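Local coordinates for protein transcriptional regulator, putative (Pseudomonas syringae pv. tomato, PDB 2R5F) that probably senses a sugar-type effector as the effector-binding domain of a SorC-family, DNA-binding transcriptional regulator, at residues A[7-12]-A[27-32]; A[64-69]-A[91-96]; A[71-76]-A[109-114]; A[158-163]-A[238-243]. One frame throughout, in Å; residues are numbered along the deposited sequence.

Contact 1: residues A[7-12]-A[27-32]; sequences GLHLEL and VVEATE. With SO4 (sulfate ion), chain C.
His9 and Glu29 meet through a histidine-carboxylate hydrogen bond: NE2 of His9 donates to OE2 of Glu29 over 2.7 Å. The acceptor uses its anti lone pair and sits somewhat out of the imidazole plane; ring and carboxylate are turned 49° apart. At the ring's other nitrogen, ND1 of His9 donates to O4 of a sulfate, probably from the crystallisation liquor, at 2.8 Å. Gripped at both nitrogens, the imidazole has its rotation fixed, and the two anions would probably favour its protonated form. The sulfate also accepts from Arg15 and, with O3 2.9 Å away, from the backbone N of Leu12 at the start of the helix for which His9 holds the N-cap position. The tight apolar part lies deeper, where buried Val27 puts CG1 4.0 Å from CB of His9. On the looser, solvent side, CD1 of exposed Leu8 lies 3.4 Å from OE1 of Glu29, the two side chains running at about a right angle, and two waters donating to O of Val27 accept from N of Leu8 and N of His9 respectively. Helix 256-262 covers His9 and Glu29 through Val256, while strand 24-28 pairs in parallel with strand 251-255 in the mixed sheet.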
loop_
_atom_site.group_PDB
_atom_site.type_symbol
_atom_site.label_atom_id
_atom_site.label_comp_id
_atom_site.label_asym_id
_atom_site.label_seq_id
_atom_site.Cartn_x
_atom_site.Cartn_y
_atom_site.Cartn_z
ATOM N N GLY A 7 10.275 11.011 -13.610
ATOM C CA GLY A 7 10.475 12.432 -13.287
ATOM C C GLY A 7 10.018 13.434 -14.327
ATOM O O GLY A 7 10.408 14.602 -14.279
ATOM N N LEU A 8 9.155 13.002 -15.246
ATOM C CA LEU A 8 8.678 13.888 -16.308
ATOM C C LEU A 8 7.532 14.839 -15.874
ATOM O O LEU A 8 7.101 15.675 -16.676
ATOM C CB LEU A 8 8.275 13.071 -17.544
ATOM C CG LEU A 8 9.339 12.230 -18.265
ATOM C CD1 LEU A 8 8.703 11.388 -19.358
ATOM C CD2 LEU A 8 10.459 13.084 -18.870
ATOM N N HIS A 9 7.040 14.721 -14.629
ATOM C CA HIS A 9 5.917 15.565 -14.168
ATOM C C HIS A 9 6.103 16.206 -12.797
ATOM O O HIS A 9 5.264 16.067 -11.913
ATOM C CB HIS A 9 4.596 14.790 -14.263
ATOM C CG HIS A 9 4.322 14.274 -15.638
ATOM N ND1 HIS A 9 3.780 15.058 -16.630
ATOM C CD2 HIS A 9 4.568 13.070 -16.198
ATOM C CE1 HIS A 9 3.683 14.356 -17.741
ATOM N NE2 HIS A 9 4.143 13.138 -17.500
ATOM N N LEU A 10 7.191 16.966 -12.659
ATOM C CA LEU A 10 7.637 17.473 -11.360
ATOM C C LEU A 10 6.747 18.575 -10.831
ATOM O O LEU A 10 6.552 18.697 -9.619
ATOM C CB LEU A 10 9.097 17.947 -11.420
ATOM C CG LEU A 10 10.223 16.915 -11.619
ATOM C CD1 LEU A 10 11.602 17.621 -11.622
ATOM C CD2 LEU A 10 10.195 15.765 -10.604
ATOM N N GLU A 11 6.213 19.384 -11.748
ATOM C CA GLU A 11 5.260 20.417 -11.394
ATOM C C GLU A 11 3.900 19.838 -10.931
ATOM O O GLU A 11 3.294 20.315 -9.971
ATOM C CB GLU A 11 5.085 21.378 -12.562
ATOM C CG GLU A 11 6.402 22.025 -13.017
ATOM C CD GLU A 11 6.223 22.977 -14.177
ATOM O OE1 GLU A 11 5.143 22.949 -14.833
ATOM O OE2 GLU A 11 7.161 23.776 -14.437
ATOM N N LEU A 12 3.423 18.814 -11.610
ATOM C CA LEU A 12 2.189 18.141 -11.193
ATOM C C LEU A 12 2.358 17.521 -9.785
ATOM O O LEU A 12 1.503 17.690 -8.913
ATOM C CB LEU A 12 1.792 17.088 -12.238
ATOM C CG LEU A 12 0.550 16.210 -12.075
ATOM C CD1 LEU A 12 -0.666 17.104 -11.860
ATOM C CD2 LEU A 12 0.361 15.350 -13.343
ATOM N N VAL A 27 5.062 10.743 -9.840
ATOM C CA VAL A 27 4.175 10.508 -10.985
ATOM C C VAL A 27 4.907 9.743 -12.082
ATOM O O VAL A 27 6.007 10.142 -12.515
ATOM C CB VAL A 27 3.517 11.817 -11.544
ATOM C CG1 VAL A 27 2.786 11.547 -12.853
ATOM C CG2 VAL A 27 2.544 12.422 -10.532
ATOM N N VAL A 28 4.285 8.642 -12.514
ATOM C CA VAL A 28 4.822 7.749 -13.529
ATOM C C VAL A 28 3.967 7.816 -14.789
ATOM O O VAL A 28 2.775 8.119 -14.714
ATOM C CB VAL A 28 4.983 6.281 -12.996
ATOM C CG1 VAL A 28 5.668 6.282 -11.604
ATOM C CG2 VAL A 28 3.612 5.528 -12.897
ATOM N N GLU A 29 4.586 7.583 -15.946
ATOM C CA GLU A 29 3.854 7.406 -17.188
ATOM C C GLU A 29 3.717 5.917 -17.513
ATOM O O GLU A 29 4.713 5.198 -17.603
ATOM C CB GLU A 29 4.545 8.136 -18.348
ATOM C CG GLU A 29 4.626 9.650 -18.198
ATOM C CD GLU A 29 5.286 10.335 -19.379
ATOM O OE1 GLU A 29 5.939 9.648 -20.182
ATOM O OE2 GLU A 29 5.160 11.563 -19.506
ATOM N N ALA A 30 2.485 5.457 -17.678
ATOM C CA ALA A 30 2.225 4.109 -18.168
ATOM C C ALA A 30 2.599 4.020 -19.642
ATOM O O ALA A 30 2.396 4.974 -20.391
ATOM C CB ALA A 30 0.755 3.752 -17.980
ATOM N N THR A 31 3.138 2.877 -20.067
ATOM C CA THR A 31 3.317 2.631 -21.495
ATOM C C THR A 31 1.973 2.825 -22.212
ATOM O O THR A 31 1.906 3.504 -23.249
ATOM C CB THR A 31 3.882 1.228 -21.812
ATOM O OG1 THR A 31 5.117 1.020 -21.111
ATOM C CG2 THR A 31 4.134 1.096 -23.320
ATOM N N GLU A 32 0.913 2.234 -21.662
ATOM C CA GLU A 32 -0.432 2.412 -22.215
ATOM C C GLU A 32 -1.268 3.189 -21.195
ATOM O O GLU A 32 -1.890 2.595 -20.309
ATOM C CB GLU A 32 -1.068 1.065 -22.625
ATOM C CG GLU A 32 -0.373 0.368 -23.809
ATOM C CD GLU A 32 -0.735 -1.120 -23.947
ATOM O OE1 GLU A 32 -0.426 -1.914 -23.032
ATOM O OE2 GLU A 32 -1.314 -1.509 -24.989
HETATM S S SO4 C . 3.169 18.614 -15.526
HETATM O O1 SO4 C . 2.176 19.629 -15.148
HETATM O O2 SO4 C . 4.037 19.103 -16.593
HETATM O O3 SO4 C . 4.019 18.322 -14.359
HETATM O O4 SO4 C . 2.443 17.438 -16.037
HETATM O O HOH W 1 7.220 10.419 -15.180
HETATM O O HOH W 2 7.043 12.887 -12.459
#

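Contact 2: residues A[64-69]-A[91-96]; sequences SSWSST and QLLGGV. With SO4 (sulfate ion), chain B.
Trp66 and Leu93 make the main apolar contact, crossing at about a right angle with CD1 of Trp66 3.6 Å from CG of Leu93. Trp66 holds CG anti to its carbonyl carbon (chi1 -67°), which carries the ring along the strand end until CZ2 of Trp66 lies 3.8 Å from N of Gly95. At the indole edge, in its plane, sits the carbonyl oxygen of Leu93. Among the polar groups, OG of Ser65 packs against the aliphatic part of Gln91, 3.2 Å from its CG. The Gln91 amide is held at both ends: NE2 donates to O of Leu93 at 3.0 Å, nearly in the amide plane, and OE1 accepts from N of Leu122. The anion-binding hydrogen bonds start at the end of the type I turn Ser64 to Ser67. There a sulfate, probably from the crystallisation liquor, accepts from OG of the N-cap Ser67 (2.6 Å to O3), from N of Ser68 (3.0 Å to O4) and from OG1 of Thr69 (2.8 Å to O2), with Lys236 as a further partner. Strand, serine-rich turn and anion-holding helix N-terminus are characteristic of Rossmann-like folds, here consistent with a pocket for a phosphorylated ligand.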
loop_
_atom_site.group_PDB
_atom_site.type_symbol
_atom_site.label_atom_id
_atom_site.label_comp_id
_atom_site.label_asym_id
_atom_site.label_seq_id
_atom_site.Cartn_x
_atom_site.Cartn_y
_atom_site.Cartn_z
ATOM N N SER A 64 -0.037 -4.419 2.484
ATOM C CA SER A 64 -1.393 -4.847 2.124
ATOM C C SER A 64 -1.313 -6.005 1.118
ATOM O O SER A 64 -1.324 -5.788 -0.104
ATOM C CB SER A 64 -2.127 -3.664 1.485
ATOM O OG SER A 64 -3.507 -3.958 1.424
ATOM N N SER A 65 -1.225 -7.239 1.602
ATOM C CA SER A 65 -0.799 -8.307 0.700
ATOM C C SER A 65 -1.819 -8.703 -0.389
ATOM O O SER A 65 -1.446 -9.336 -1.366
ATOM C CB SER A 65 -0.291 -9.527 1.473
ATOM O OG SER A 65 -0.867 -9.548 2.762
ATOM N N TRP A 66 -3.080 -8.300 -0.239
ATOM C CA TRP A 66 -4.094 -8.573 -1.280
ATOM C C TRP A 66 -4.008 -7.672 -2.532
ATOM O O TRP A 66 -4.726 -7.885 -3.512
ATOM C CB TRP A 66 -5.506 -8.537 -0.690
ATOM C CG TRP A 66 -5.784 -9.660 0.290
ATOM C CD1 TRP A 66 -5.238 -9.806 1.525
ATOM C CD2 TRP A 66 -6.676 -10.780 0.113
ATOM N NE1 TRP A 66 -5.716 -10.933 2.133
ATOM C CE2 TRP A 66 -6.610 -11.551 1.297
ATOM C CE3 TRP A 66 -7.515 -11.206 -0.926
ATOM C CZ2 TRP A 66 -7.355 -12.727 1.477
ATOM C CZ3 TRP A 66 -8.274 -12.381 -0.744
ATOM C CH2 TRP A 66 -8.179 -13.127 0.448
ATOM N N SER A 67 -3.133 -6.676 -2.491
ATOM C CA SER A 67 -3.008 -5.708 -3.572
ATOM C C SER A 67 -2.208 -6.206 -4.791
ATOM O O SER A 67 -1.093 -6.691 -4.654
ATOM C CB SER A 67 -2.417 -4.410 -3.017
ATOM O OG SER A 67 -2.056 -3.545 -4.079
ATOM N N SER A 68 -2.790 -6.085 -5.989
ATOM C CA SER A 68 -2.087 -6.483 -7.228
ATOM C C SER A 68 -1.046 -5.489 -7.674
ATOM O O SER A 68 -0.119 -5.838 -8.389
ATOM C CB SER A 68 -3.060 -6.753 -8.386
ATOM O OG SER A 68 -4.283 -6.104 -8.141
ATOM N N THR A 69 -1.203 -4.243 -7.252
ATOM C CA THR A 69 -0.187 -3.215 -7.475
ATOM C C THR A 69 1.077 -3.516 -6.643
ATOM O O THR A 69 2.192 -3.319 -7.104
ATOM C CB THR A 69 -0.741 -1.783 -7.174
ATOM O OG1 THR A 69 -2.028 -1.642 -7.792
ATOM C CG2 THR A 69 0.182 -0.738 -7.740
ATOM N N GLN A 91 2.368 -9.047 7.253
ATOM C CA GLN A 91 1.144 -9.084 6.477
ATOM C C GLN A 91 0.097 -8.242 7.195
ATOM O O GLN A 91 -0.215 -8.523 8.353
ATOM C CB GLN A 91 0.662 -10.520 6.381
ATOM C CG GLN A 91 -0.676 -10.644 5.710
ATOM C CD GLN A 91 -0.906 -12.041 5.217
ATOM O OE1 GLN A 91 -0.106 -12.924 5.481
ATOM N NE2 GLN A 91 -2.006 -12.254 4.518
ATOM N N LEU A 92 -0.457 -7.229 6.521
ATOM C CA LEU A 92 -1.365 -6.280 7.201
ATOM C C LEU A 92 -2.845 -6.553 7.022
ATOM O O LEU A 92 -3.658 -5.805 7.561
ATOM C CB LEU A 92 -1.103 -4.845 6.763
ATOM C CG LEU A 92 0.225 -4.151 7.064
ATOM C CD1 LEU A 92 0.154 -2.768 6.463
ATOM C CD2 LEU A 92 0.554 -4.083 8.531
ATOM N N LEU A 93 -3.187 -7.574 6.241
ATOM C CA LEU A 93 -4.578 -7.967 5.982
ATOM C C LEU A 93 -4.603 -9.446 5.625
ATOM O O LEU A 93 -3.812 -9.902 4.792
ATOM C CB LEU A 93 -5.204 -7.157 4.829
ATOM C CG LEU A 93 -6.494 -7.704 4.158
ATOM C CD1 LEU A 93 -7.585 -8.007 5.145
ATOM C CD2 LEU A 93 -7.037 -6.745 3.101
ATOM N N GLY A 94 -5.512 -10.181 6.248
ATOM C CA GLY A 94 -5.685 -11.599 5.973
ATOM C C GLY A 94 -7.147 -11.989 6.094
ATOM O O GLY A 94 -7.882 -11.436 6.914
ATOM N N GLY A 95 -7.561 -12.949 5.271
ATOM C CA GLY A 95 -8.929 -13.440 5.252
ATOM C C GLY A 95 -8.919 -14.917 4.942
ATOM O O GLY A 95 -7.944 -15.605 5.244
ATOM N N VAL A 96 -10.001 -15.406 4.332
ATOM C CA VAL A 96 -10.158 -16.835 4.041
ATOM C C VAL A 96 -10.360 -17.052 2.530
ATOM O O VAL A 96 -11.157 -16.284 1.902
ATOM C CB VAL A 96 -11.343 -17.461 4.861
ATOM C CG1 VAL A 96 -11.514 -18.960 4.553
ATOM C CG2 VAL A 96 -11.136 -17.259 6.366
HETATM S S SO4 B . -5.105 -3.093 -6.101
HETATM O O1 SO4 B . -6.396 -2.423 -6.172
HETATM O O2 SO4 B . -4.426 -3.106 -7.386
HETATM O O3 SO4 B . -4.230 -2.471 -5.141
HETATM O O4 SO4 B . -5.321 -4.506 -5.789
#

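Contact 3: residues A[71-76]-A[109-114]; sequences RAMVSH and QRLATL
Val74 points toward helix 101-115, and its two methyls divide the work. With CG1 anti to the backbone N (chi1 168°), that methyl is turned to Arg110 and Leu114, while CG2 is turned to Leu111. CG1 of Val74 lies over one face of the Arg110 guanidinium, 3.7 Å above its plane and displaced toward the rim. The same CG1 meets CD1 of Leu114 at 3.7 Å. CG2 of Val74 approaches CD1 of Leu111 at 4.1 Å, and deeper in, the selenomethionine Met73 brings CE to 4.2 Å from CD2 of Leu111. Arg110 reaches across by bending at its third torsion (chi3 69°). Its NH1 then donates to a water 2.7 Å away, which in turn donates to O of Arg71, so the one polar link between the segments is water-mediated and lies toward the exposed side. The short helical segments run in broadly the same direction, with axes 10.5 Å apart at an angle of 31°. Leu107 of helix 101-115 extends the packing onto Val74, and Met77 touches both Leu111 and Leu114. Helix 36-54 receives Met73 on Ala47, while Ala112 rests on Ala119 of strand 119-120.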
loop_
_atom_site.group_PDB
_atom_site.type_symbol
_atom_site.label_atom_id
_atom_site.label_comp_id
_atom_site.label_asym_id
_atom_site.label_seq_id
_atom_site.Cartn_x
_atom_site.Cartn_y
_atom_site.Cartn_z
ATOM N N ARG A 71 1.734 -6.623 -5.672
ATOM C CA ARG A 71 2.224 -7.777 -6.443
ATOM C C ARG A 71 3.099 -7.331 -7.616
ATOM O O ARG A 71 4.162 -7.908 -7.836
ATOM C CB ARG A 71 1.070 -8.634 -6.947
ATOM C CG ARG A 71 1.407 -10.118 -7.164
ATOM C CD ARG A 71 0.133 -10.919 -7.507
ATOM N NE ARG A 71 -0.941 -10.646 -6.535
ATOM C CZ ARG A 71 -2.147 -10.160 -6.836
ATOM N NH1 ARG A 71 -3.025 -9.931 -5.864
ATOM N NH2 ARG A 71 -2.493 -9.920 -8.107
ATOM N N ALA A 72 2.668 -6.308 -8.367
ATOM C CA ALA A 72 3.507 -5.739 -9.423
ATOM C C ALA A 72 4.861 -5.215 -8.874
ATOM O O ALA A 72 5.906 -5.434 -9.478
ATOM C CB ALA A 72 2.764 -4.641 -10.172
HETATM N N MSE A 73 4.842 -4.535 -7.733
HETATM C CA MSE A 73 6.099 -4.060 -7.138
HETATM C C MSE A 73 7.032 -5.226 -6.877
HETATM O O MSE A 73 8.167 -5.204 -7.324
HETATM C CB MSE A 73 5.861 -3.291 -5.850
HETATM C CG MSE A 73 7.135 -2.874 -5.120
HETATM SE SE MSE A 73 6.683 -2.238 -3.338
HETATM C CE MSE A 73 6.585 -3.947 -2.398
ATOM N N VAL A 74 6.541 -6.266 -6.199
ATOM C CA VAL A 74 7.430 -7.367 -5.808
ATOM C C VAL A 74 8.042 -8.033 -7.040
ATOM O O VAL A 74 9.233 -8.318 -7.056
ATOM C CB VAL A 74 6.744 -8.389 -4.876
ATOM C CG1 VAL A 74 7.611 -9.674 -4.734
ATOM C CG2 VAL A 74 6.490 -7.757 -3.511
ATOM N N SER A 75 7.245 -8.205 -8.095
ATOM C CA SER A 75 7.722 -8.850 -9.317
ATOM C C SER A 75 8.754 -8.026 -10.092
ATOM O O SER A 75 9.437 -8.561 -10.969
ATOM C CB SER A 75 6.561 -9.233 -10.229
ATOM O OG SER A 75 6.182 -8.116 -11.004
ATOM N N HIS A 76 8.871 -6.745 -9.753
ATOM C CA HIS A 76 9.876 -5.838 -10.328
ATOM C C HIS A 76 11.161 -5.735 -9.516
ATOM O O HIS A 76 12.093 -5.047 -9.925
ATOM C CB HIS A 76 9.296 -4.426 -10.538
ATOM C CG HIS A 76 8.477 -4.293 -11.779
ATOM N ND1 HIS A 76 9.040 -4.160 -13.030
ATOM C CD2 HIS A 76 7.138 -4.291 -11.969
ATOM C CE1 HIS A 76 8.083 -4.072 -13.936
ATOM N NE2 HIS A 76 6.919 -4.155 -13.319
ATOM N N GLN A 109 5.633 -13.326 2.127
ATOM C CA GLN A 109 6.795 -14.194 2.298
ATOM C C GLN A 109 7.861 -13.921 1.238
ATOM O O GLN A 109 9.032 -13.726 1.572
ATOM C CB GLN A 109 6.384 -15.675 2.308
ATOM C CG GLN A 109 7.578 -16.655 2.572
ATOM C CD GLN A 109 8.392 -16.303 3.816
ATOM O OE1 GLN A 109 9.479 -15.703 3.735
ATOM N NE2 GLN A 109 7.862 -16.657 4.974
ATOM N N ARG A 110 7.435 -13.867 -0.026
ATOM C CA ARG A 110 8.310 -13.536 -1.144
ATOM C C ARG A 110 9.076 -12.253 -0.887
ATOM O O ARG A 110 10.257 -12.229 -1.090
ATOM C CB ARG A 110 7.529 -13.398 -2.434
ATOM C CG ARG A 110 7.278 -14.685 -3.132
ATOM C CD ARG A 110 6.357 -14.484 -4.302
ATOM N NE ARG A 110 6.994 -13.733 -5.380
ATOM C CZ ARG A 110 6.326 -13.069 -6.327
ATOM N NH1 ARG A 110 4.996 -13.051 -6.333
ATOM N NH2 ARG A 110 6.984 -12.418 -7.278
ATOM N N LEU A 111 8.406 -11.205 -0.406
ATOM C CA LEU A 111 9.028 -9.914 -0.094
ATOM C C LEU A 111 10.050 -9.981 1.040
ATOM O O LEU A 111 11.104 -9.351 0.974
ATOM C CB LEU A 111 7.965 -8.833 0.178
ATOM C CG LEU A 111 8.568 -7.440 0.464
ATOM C CD1 LEU A 111 9.366 -6.961 -0.743
ATOM C CD2 LEU A 111 7.549 -6.381 0.939
ATOM N N ALA A 112 9.747 -10.757 2.076
ATOM C CA ALA A 112 10.699 -11.015 3.149
ATOM C C ALA A 112 11.946 -11.761 2.637
ATOM O O ALA A 112 13.086 -11.498 3.066
ATOM C CB ALA A 112 10.021 -11.774 4.240
ATOM N N THR A 113 11.737 -12.687 1.709
ATOM C CA THR A 113 12.850 -13.426 1.124
ATOM C C THR A 113 13.759 -12.463 0.379
ATOM O O THR A 113 14.977 -12.439 0.623
ATOM C CB THR A 113 12.361 -14.597 0.267
ATOM O OG1 THR A 113 11.759 -15.561 1.132
ATOM C CG2 THR A 113 13.506 -15.288 -0.483
ATOM N N LEU A 114 13.153 -11.644 -0.480
ATOM C CA LEU A 114 13.869 -10.618 -1.225
ATOM C C LEU A 114 14.712 -9.691 -0.329
ATOM O O LEU A 114 15.897 -9.455 -0.614
ATOM C CB LEU A 114 12.908 -9.803 -2.093
ATOM C CG LEU A 114 12.430 -10.534 -3.352
ATOM C CD1 LEU A 114 11.191 -9.849 -3.873
ATOM C CD2 LEU A 114 13.504 -10.533 -4.399
HETATM O O HOH W 3 4.632 -10.713 -7.647
#

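Contact 4: residues A[158-163]-A[238-243]; sequences VGIGEL and QAIKGA
Helix-on-sheet packing of the Rossmann-like kind joins the end of strand 155-162 to helix 237-245, the helix that follows the neighbouring parallel strand 226-230. Ile160 carries most of it, aiming its side chain at the helix. Its CG2 is anti to the backbone N and runs in against the helix backbone, 4.0 Å from O of Ala239. That methyl also touches two side chains, lying 4.1 Å from CB of Ala239 and 4.1 Å from CG1 of Ile240. The other branch of Ile160 extends one turn further along, where CD1 comes 4.3 Å from CB of Ala243. Ala239 is the second anchor: its methyl nestles against the strand backbone, with CB 3.7 Å from O of Gly161 and 4.0 Å from CA of Glu162. Glu162 joins mainly through its main chain and CB. Its CG is placed between the backbone N and the carbonyl carbon (chi1 77°), and the chain bends again at chi2, turning the carboxylate off from the helix. No hydrogen bond crosses between the segments; CA of Glu162 and CA of Ala239 are 5.4 Å apart. Nearby, O of Ile160 accepts from NZ of Lys236. Around this core, Ile193 of strand 191-193 touches Ile160 and Ala243, Thr258 and Leu262 of helix 256-262 pack on Ile240, and strand 155-162 is paired with strands 60-63, 191-193 and 226-230.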
loop_
_atom_site.group_PDB
_atom_site.type_symbol
_atom_site.label_atom_id
_atom_site.label_comp_id
_atom_site.label_asym_id
_atom_site.label_seq_id
_atom_site.Cartn_x
_atom_site.Cartn_y
_atom_site.Cartn_z
ATOM N N VAL A 158 0.676 0.208 0.926
ATOM C CA VAL A 158 -0.763 -0.119 0.800
ATOM C C VAL A 158 -1.313 0.212 -0.580
ATOM O O VAL A 158 -0.922 1.209 -1.202
ATOM C CB VAL A 158 -1.644 0.608 1.900
ATOM C CG1 VAL A 158 -1.217 0.231 3.341
ATOM C CG2 VAL A 158 -1.645 2.133 1.712
ATOM N N GLY A 159 -2.217 -0.623 -1.072
ATOM C CA GLY A 159 -2.945 -0.299 -2.270
ATOM C C GLY A 159 -4.172 0.439 -1.775
ATOM O O GLY A 159 -4.426 0.490 -0.578
ATOM N N ILE A 160 -4.932 1.011 -2.693
ATOM C CA ILE A 160 -6.147 1.733 -2.337
ATOM C C ILE A 160 -7.233 1.147 -3.226
ATOM O O ILE A 160 -7.107 1.168 -4.442
ATOM C CB ILE A 160 -5.953 3.269 -2.525
ATOM C CG1 ILE A 160 -4.900 3.791 -1.522
ATOM C CG2 ILE A 160 -7.276 4.047 -2.333
ATOM C CD1 ILE A 160 -4.164 5.024 -1.979
ATOM N N GLY A 161 -8.271 0.566 -2.622
ATOM C CA GLY A 161 -9.389 0.027 -3.394
ATOM C C GLY A 161 -10.523 1.036 -3.588
ATOM O O GLY A 161 -10.801 1.853 -2.711
ATOM N N GLU A 162 -11.188 0.974 -4.732
ATOM C CA GLU A 162 -12.400 1.765 -4.960
ATOM C C GLU A 162 -13.664 0.949 -4.637
ATOM O O GLU A 162 -13.676 -0.264 -4.837
ATOM C CB GLU A 162 -12.420 2.285 -6.410
ATOM C CG GLU A 162 -12.818 1.261 -7.528
ATOM C CD GLU A 162 -11.688 0.290 -7.952
ATOM O OE1 GLU A 162 -10.961 -0.241 -7.078
ATOM O OE2 GLU A 162 -11.530 0.047 -9.176
ATOM N N LEU A 163 -14.714 1.613 -4.135
ATOM C CA LEU A 163 -16.051 1.002 -3.982
ATOM C C LEU A 163 -17.040 1.431 -5.076
ATOM O O LEU A 163 -17.488 2.581 -5.107
ATOM C CB LEU A 163 -16.651 1.300 -2.606
ATOM C CG LEU A 163 -17.432 0.147 -1.953
ATOM C CD1 LEU A 163 -17.779 0.499 -0.536
ATOM C CD2 LEU A 163 -18.702 -0.230 -2.717
ATOM N N GLN A 238 -11.576 9.205 -6.806
ATOM C CA GLN A 238 -12.346 9.579 -5.623
ATOM C C GLN A 238 -11.851 8.840 -4.362
ATOM O O GLN A 238 -11.784 9.415 -3.270
ATOM C CB GLN A 238 -13.829 9.302 -5.832
ATOM C CG GLN A 238 -14.725 9.965 -4.778
ATOM C CD GLN A 238 -16.126 9.423 -4.759
ATOM O OE1 GLN A 238 -16.360 8.264 -5.114
ATOM N NE2 GLN A 238 -17.078 10.253 -4.340
ATOM N N ALA A 239 -11.506 7.568 -4.549
ATOM C CA ALA A 239 -10.962 6.713 -3.500
ATOM C C ALA A 239 -9.627 7.238 -2.998
ATOM O O ALA A 239 -9.431 7.374 -1.791
ATOM C CB ALA A 239 -10.811 5.278 -4.004
ATOM N N ILE A 240 -8.708 7.510 -3.921
ATOM C CA ILE A 240 -7.394 8.070 -3.591
ATOM C C ILE A 240 -7.486 9.460 -2.937
ATOM O O ILE A 240 -6.780 9.737 -1.951
ATOM C CB ILE A 240 -6.494 8.107 -4.823
ATOM C CG1 ILE A 240 -6.276 6.665 -5.345
ATOM C CG2 ILE A 240 -5.123 8.737 -4.490
ATOM C CD1 ILE A 240 -5.793 6.635 -6.782
ATOM N N LYS A 241 -8.347 10.329 -3.469
ATOM C CA LYS A 241 -8.572 11.638 -2.834
ATOM C C LYS A 241 -9.091 11.505 -1.397
ATOM O O LYS A 241 -8.636 12.236 -0.502
ATOM C CB LYS A 241 -9.509 12.512 -3.660
ATOM C CG LYS A 241 -10.013 13.748 -2.921
ATOM C CD LYS A 241 -10.537 14.793 -3.883
ATOM C CE LYS A 241 -11.572 15.698 -3.158
ATOM N NZ LYS A 241 -11.834 16.890 -3.977
ATOM N N GLY A 242 -10.049 10.591 -1.190
ATOM C CA GLY A 242 -10.513 10.221 0.156
ATOM C C GLY A 242 -9.370 9.830 1.090
ATOM O O GLY A 242 -9.276 10.361 2.226
ATOM N N ALA A 243 -8.495 8.931 0.621
ATOM C CA ALA A 243 -7.306 8.506 1.389
ATOM C C ALA A 243 -6.364 9.687 1.665
ATOM O O ALA A 243 -5.903 9.837 2.792
ATOM C CB ALA A 243 -6.563 7.373 0.683
#

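Contact 1 closes first along the chain; contacts 2 and 3 then interleave, and contact 4 follows. Contacts 1, 2 and 4 all reach the same mixed sheet, whereas contact 3 joins helices. Contacts 2 and 3 share helix 68-75, their centres about 13 Å apart, and touch where O of Trp66 lies 3.6 Å from NH1 of Arg71. Contacts 2 and 4, centres about 15 Å apart, meet where OG of Ser67 is 3.8 Å from CA of Gly159; Lys236 bonds both Ile160 and the sulfate of contact 2. Contact 1 is remote, its centre about 27 Å from that of contact 2. That sulfate is consistent with an effector pocket where contacts 2 and 4 adjoin.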